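Local coordinates for uncharacterized protein (Bacteroides eggerthii DSM 20697, PDB 4ECO) that is of unknown function but, as a leucine-rich repeat protein, probably binds other proteins, at residues V379-P393 against M404-V417. Numbering follows the deposited sequence.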
loop_
_atom_site.group_PDB
_atom_site.type_symbol
_atom_site.label_atom_id
_atom_site.label_comp_id
_atom_site.label_asym_id
_atom_site.label_seq_id
_atom_site.Cartn_x
_atom_site.Cartn_y
_atom_site.Cartn_z
ATOM N N VAL A 379 -5.153 8.139 -10.167
ATOM C CA VAL A 379 -4.699 8.088 -8.763
ATOM C C VAL A 379 -5.881 7.857 -7.828
ATOM O O VAL A 379 -6.866 8.603 -7.851
ATOM C CB VAL A 379 -3.930 9.357 -8.328
ATOM C CG1 VAL A 379 -3.578 9.309 -6.849
ATOM C CG2 VAL A 379 -2.690 9.574 -9.174
ATOM N N GLU A 380 -5.778 6.824 -7.014
ATOM C CA GLU A 380 -6.825 6.538 -6.042
ATOM C C GLU A 380 -6.340 7.039 -4.681
ATOM O O GLU A 380 -6.855 8.045 -4.198
ATOM C CB GLU A 380 -7.205 5.035 -6.011
ATOM C CG GLU A 380 -8.552 4.789 -5.348
ATOM C CD GLU A 380 -8.897 3.400 -4.839
ATOM O OE1 GLU A 380 -8.035 2.494 -4.913
ATOM O OE2 GLU A 380 -10.039 3.225 -4.349
ATOM N N ASN A 381 -5.304 6.374 -4.102
ATOM C CA ASN A 381 -4.743 6.703 -2.791
ATOM C C ASN A 381 -3.231 6.909 -2.833
ATOM O O ASN A 381 -2.514 6.186 -3.547
ATOM C CB ASN A 381 -5.062 5.595 -1.768
ATOM C CG ASN A 381 -6.518 5.416 -1.422
ATOM O OD1 ASN A 381 -7.255 6.369 -1.179
ATOM N ND2 ASN A 381 -6.957 4.180 -1.327
ATOM N N LEU A 382 -2.754 7.896 -2.030
ATOM C CA LEU A 382 -1.329 8.232 -1.824
ATOM C C LEU A 382 -1.005 8.217 -0.357
ATOM O O LEU A 382 -1.900 8.468 0.474
ATOM C CB LEU A 382 -0.942 9.596 -2.395
ATOM C CG LEU A 382 -1.243 9.908 -3.842
ATOM C CD1 LEU A 382 -0.987 11.364 -4.097
ATOM C CD2 LEU A 382 -0.441 9.016 -4.788
ATOM N N SER A 383 0.274 7.942 -0.020
ATOM C CA SER A 383 0.687 7.928 1.374
ATOM C C SER A 383 2.077 8.519 1.619
ATOM O O SER A 383 3.076 8.127 0.998
ATOM C CB SER A 383 0.657 6.527 1.944
ATOM O OG SER A 383 0.907 6.618 3.339
ATOM N N PHE A 384 2.107 9.437 2.601
ATOM C CA PHE A 384 3.275 10.114 3.134
ATOM C C PHE A 384 3.310 9.875 4.634
ATOM O O PHE A 384 4.016 10.571 5.370
ATOM C CB PHE A 384 3.225 11.604 2.805
ATOM C CG PHE A 384 3.106 11.922 1.338
ATOM C CD1 PHE A 384 1.853 12.014 0.726
ATOM C CD2 PHE A 384 4.243 12.176 0.569
ATOM C CE1 PHE A 384 1.739 12.336 -0.631
ATOM C CE2 PHE A 384 4.128 12.508 -0.789
ATOM C CZ PHE A 384 2.873 12.604 -1.372
ATOM N N ALA A 385 2.521 8.889 5.094
ATOM C CA ALA A 385 2.383 8.557 6.508
ATOM C C ALA A 385 3.707 8.089 7.145
ATOM O O ALA A 385 4.561 7.526 6.462
ATOM C CB ALA A 385 1.328 7.493 6.687
ATOM N N HIS A 386 3.861 8.332 8.466
ATOM C CA HIS A 386 4.993 7.907 9.284
ATOM C C HIS A 386 6.294 8.442 8.725
ATOM O O HIS A 386 7.130 7.695 8.226
ATOM C CB HIS A 386 5.042 6.391 9.435
ATOM C CG HIS A 386 3.884 5.836 10.194
ATOM N ND1 HIS A 386 3.942 5.647 11.562
ATOM C CD2 HIS A 386 2.662 5.458 9.750
ATOM C CE1 HIS A 386 2.769 5.137 11.903
ATOM N NE2 HIS A 386 1.959 5.014 10.847
ATOM N N ASN A 387 6.440 9.757 8.798
ATOM C CA ASN A 387 7.628 10.508 8.411
ATOM C C ASN A 387 7.773 11.657 9.388
ATOM O O ASN A 387 7.153 11.639 10.458
ATOM C CB ASN A 387 7.571 10.991 6.952
ATOM C CG ASN A 387 7.783 9.918 5.921
ATOM O OD1 ASN A 387 8.900 9.484 5.678
ATOM N ND2 ASN A 387 6.729 9.534 5.213
ATOM N N LYS A 388 8.577 12.655 9.024
ATOM C CA LYS A 388 8.830 13.816 9.854
ATOM C C LYS A 388 8.472 15.097 9.091
ATOM O O LYS A 388 9.176 16.081 9.224
ATOM C CB LYS A 388 10.310 13.818 10.297
ATOM C CG LYS A 388 10.709 12.651 11.208
ATOM C CD LYS A 388 12.041 12.926 11.939
ATOM C CE LYS A 388 11.875 13.735 13.201
ATOM N NZ LYS A 388 13.164 13.940 13.908
ATOM N N LEU A 389 7.386 15.085 8.292
ATOM C CA LEU A 389 6.969 16.234 7.476
ATOM C C LEU A 389 6.530 17.407 8.326
ATOM O O LEU A 389 5.674 17.227 9.195
ATOM C CB LEU A 389 5.821 15.879 6.524
ATOM C CG LEU A 389 6.085 14.946 5.348
ATOM C CD1 LEU A 389 4.790 14.691 4.597
ATOM C CD2 LEU A 389 7.145 15.511 4.394
ATOM N N LYS A 390 7.080 18.616 8.065
ATOM C CA LYS A 390 6.688 19.776 8.868
ATOM C C LYS A 390 5.446 20.433 8.286
ATOM O O LYS A 390 4.718 21.127 9.009
ATOM C CB LYS A 390 7.823 20.839 9.012
ATOM C CG LYS A 390 9.232 20.350 9.359
ATOM C CD LYS A 390 9.314 19.457 10.589
ATOM C CE LYS A 390 10.626 18.698 10.574
ATOM N NZ LYS A 390 10.588 17.515 11.469
ATOM N N TYR A 391 5.227 20.264 6.970
ATOM C CA TYR A 391 4.118 20.926 6.279
ATOM C C TYR A 391 3.443 20.024 5.261
ATOM O O TYR A 391 4.050 19.038 4.820
ATOM C CB TYR A 391 4.653 22.183 5.531
ATOM C CG TYR A 391 5.556 23.110 6.322
ATOM C CD1 TYR A 391 5.039 23.950 7.309
ATOM C CD2 TYR A 391 6.908 23.207 6.029
ATOM C CE1 TYR A 391 5.861 24.850 8.002
ATOM C CE2 TYR A 391 7.744 24.090 6.722
ATOM C CZ TYR A 391 7.218 24.914 7.705
ATOM O OH TYR A 391 8.057 25.782 8.371
ATOM N N ILE A 392 2.208 20.390 4.833
ATOM C CA ILE A 392 1.501 19.673 3.767
ATOM C C ILE A 392 2.107 20.173 2.443
ATOM O O ILE A 392 2.140 21.393 2.218
ATOM C CB ILE A 392 -0.038 19.848 3.846
ATOM C CG1 ILE A 392 -0.600 19.294 5.181
ATOM C CG2 ILE A 392 -0.721 19.203 2.620
ATOM C CD1 ILE A 392 -2.021 19.840 5.578
ATOM N N PRO A 393 2.652 19.274 1.590
ATOM C CA PRO A 393 3.349 19.742 0.370
ATOM C C PRO A 393 2.413 20.291 -0.714
ATOM O O PRO A 393 1.449 19.632 -1.113
ATOM C CB PRO A 393 4.084 18.485 -0.130
ATOM C CG PRO A 393 3.290 17.340 0.418
ATOM C CD PRO A 393 2.755 17.807 1.741
HETATM N N MSE A 404 -8.887 12.460 -6.337
HETATM C CA MSE A 404 -8.297 11.313 -5.650
HETATM C C MSE A 404 -9.225 10.846 -4.525
HETATM O O MSE A 404 -10.042 11.634 -4.024
HETATM C CB MSE A 404 -6.911 11.683 -5.097
HETATM C CG MSE A 404 -5.934 12.212 -6.172
HETATM SE SE MSE A 404 -4.155 12.577 -5.459
HETATM C CE MSE A 404 -4.513 14.258 -4.614
ATOM N N SER A 405 -9.139 9.559 -4.161
ATOM C CA SER A 405 -9.972 8.973 -3.104
ATOM C C SER A 405 -9.544 9.503 -1.721
ATOM O O SER A 405 -10.356 10.147 -1.058
ATOM C CB SER A 405 -9.922 7.445 -3.134
ATOM O OG SER A 405 -10.840 6.868 -4.054
ATOM N N ALA A 406 -8.274 9.269 -1.308
ATOM C CA ALA A 406 -7.748 9.676 -0.001
ATOM C C ALA A 406 -6.233 9.869 -0.019
ATOM O O ALA A 406 -5.521 9.143 -0.720
ATOM C CB ALA A 406 -8.107 8.635 1.060
ATOM N N ILE A 407 -5.733 10.789 0.810
ATOM C CA ILE A 407 -4.299 11.038 0.943
ATOM C C ILE A 407 -3.933 10.897 2.427
ATOM O O ILE A 407 -4.660 11.371 3.305
ATOM C CB ILE A 407 -3.896 12.392 0.319
ATOM C CG1 ILE A 407 -2.383 12.511 0.163
ATOM C CG2 ILE A 407 -4.539 13.615 1.015
ATOM C CD1 ILE A 407 -2.007 13.366 -0.967
ATOM N N ASP A 408 -2.864 10.148 2.709
ATOM C CA ASP A 408 -2.479 9.885 4.089
ATOM C C ASP A 408 -1.260 10.687 4.460
ATOM O O ASP A 408 -0.172 10.473 3.899
ATOM C CB ASP A 408 -2.231 8.387 4.300
ATOM C CG ASP A 408 -2.282 7.904 5.746
ATOM O OD1 ASP A 408 -2.096 8.736 6.668
ATOM O OD2 ASP A 408 -2.464 6.690 5.956
ATOM N N PHE A 409 -1.452 11.641 5.394
ATOM C CA PHE A 409 -0.373 12.459 5.965
ATOM C C PHE A 409 -0.227 12.180 7.476
ATOM O O PHE A 409 0.476 12.923 8.172
ATOM C CB PHE A 409 -0.595 13.955 5.724
ATOM C CG PHE A 409 -0.513 14.413 4.298
ATOM C CD1 PHE A 409 0.715 14.569 3.671
ATOM C CD2 PHE A 409 -1.660 14.781 3.606
ATOM C CE1 PHE A 409 0.792 15.017 2.351
ATOM C CE2 PHE A 409 -1.584 15.229 2.286
ATOM C CZ PHE A 409 -0.358 15.336 1.662
ATOM N N SER A 410 -0.874 11.091 7.978
ATOM C CA SER A 410 -0.846 10.741 9.408
ATOM C C SER A 410 0.585 10.393 9.899
ATOM O O SER A 410 1.443 9.970 9.117
ATOM C CB SER A 410 -1.818 9.606 9.737
ATOM O OG SER A 410 -1.405 8.317 9.326
ATOM N N TYR A 411 0.828 10.623 11.201
ATOM C CA TYR A 411 2.087 10.363 11.867
ATOM C C TYR A 411 3.203 11.130 11.222
ATOM O O TYR A 411 4.124 10.557 10.651
ATOM C CB TYR A 411 2.400 8.887 11.883
ATOM C CG TYR A 411 1.662 8.122 12.944
ATOM C CD1 TYR A 411 2.163 8.038 14.242
ATOM C CD2 TYR A 411 0.497 7.411 12.639
ATOM C CE1 TYR A 411 1.507 7.289 15.220
ATOM C CE2 TYR A 411 -0.145 6.628 13.598
ATOM C CZ TYR A 411 0.362 6.577 14.890
ATOM O OH TYR A 411 -0.237 5.804 15.846
ATOM N N ASN A 412 3.094 12.446 11.296
ATOM C CA ASN A 412 4.085 13.394 10.806
ATOM C C ASN A 412 4.254 14.461 11.877
ATOM O O ASN A 412 3.881 14.230 13.035
ATOM C CB ASN A 412 3.699 13.965 9.427
ATOM C CG ASN A 412 4.189 13.132 8.261
ATOM O OD1 ASN A 412 5.392 12.968 8.052
ATOM N ND2 ASN A 412 3.271 12.588 7.472
ATOM N N GLU A 413 4.862 15.596 11.514
ATOM C CA GLU A 413 5.117 16.701 12.429
ATOM C C GLU A 413 4.523 17.987 11.854
ATOM O O GLU A 413 5.098 19.069 12.017
ATOM C CB GLU A 413 6.621 16.820 12.685
ATOM C CG GLU A 413 7.062 15.859 13.760
ATOM C CD GLU A 413 8.461 15.301 13.624
ATOM O OE1 GLU A 413 9.427 16.095 13.564
ATOM O OE2 GLU A 413 8.587 14.054 13.634
ATOM N N ILE A 414 3.361 17.863 11.174
ATOM C CA ILE A 414 2.666 18.991 10.528
ATOM C C ILE A 414 2.124 19.907 11.620
ATOM O O ILE A 414 1.503 19.425 12.562
ATOM C CB ILE A 414 1.577 18.488 9.544
ATOM C CG1 ILE A 414 2.252 17.681 8.382
ATOM C CG2 ILE A 414 0.707 19.632 9.019
ATOM C CD1 ILE A 414 1.362 16.772 7.622
ATOM N N GLY A 415 2.453 21.198 11.512
ATOM C CA GLY A 415 2.071 22.244 12.462
ATOM C C GLY A 415 3.056 22.415 13.616
ATOM O O GLY A 415 2.832 23.230 14.521
ATOM N N SER A 416 4.148 21.626 13.609
ATOM C CA SER A 416 5.138 21.682 14.671
ATOM C C SER A 416 5.961 22.964 14.607
ATOM O O SER A 416 6.382 23.462 15.657
ATOM C CB SER A 416 6.071 20.478 14.603
ATOM O OG SER A 416 6.846 20.498 13.417
ATOM N N VAL A 417 6.224 23.476 13.382
ATOM C CA VAL A 417 7.056 24.669 13.218
ATOM C C VAL A 417 6.155 25.887 13.255
ATOM O O VAL A 417 5.433 26.152 12.292
ATOM C CB VAL A 417 7.964 24.631 11.948
ATOM C CG1 VAL A 417 8.846 25.881 11.857
ATOM C CG2 VAL A 417 8.835 23.374 11.926
HETATM O O HOH W 1 5.117 22.947 10.691
HETATM O O HOH W 2 6.523 27.407 9.973
#
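Asn412 reaches from one coil into the turn of the coil before it and grips that backbone with both ends of its amide. Asn412 OD1 accepts from Leu389 N at 2.9 Å. Asn412 ND2 donates to Phe384 O at 3.0 Å, nearly straight at 167°, and also to Phe409 O in its own coil. Phe384 O has a second donor, Asn387 ND2, the two amides reaching it from opposite faces of the carbonyl plane. Asn387 makes the same kind of grip on the preceding coil, through Leu360 O and Ile365 N. Replacing Asn412 with alanine would probably leave Leu389 N without this acceptor, Phe409 O without this donor, and Phe384 O with one side-chain donor fewer.

Strands 381-383 and 406-408 run parallel, 8° apart, joined by bonds such as Phe384 N to Asp408 O. The face that carries Leu382 and Ile407 is the tightly packed part. Leu382 CD1 meets the selenium of Met404 and CD1 of Ile407. The Phe384 and Phe409 rings are almost parallel but barely overlap, with centroids 5.3 Å apart. CG of Phe409 is anti to its carbonyl carbon (chi1 -67°), which carries the ring inward, where Ile392 CG2 lies over one face and Pro393 CD packs close by.

The loops beyond the strands are more open, with Tyr411 and Val417 exposed. His386 and Tyr411 form an offset stack there with centroids 4.2 Å apart, and Tyr362 stacks on His386 in turn. Lys390 bends at chi2, and Lys390 NZ makes a salt bridge to Glu413 OE1 at 2.8 Å. Farther along, one water links Lys390 O to Val417 N, and another joins Tyr391 OH to Val417 O.

Short parallel strands, a buried apolar core and a stacked row of asparagines are typical of adjacent coils in a leucine-rich repeat solenoid.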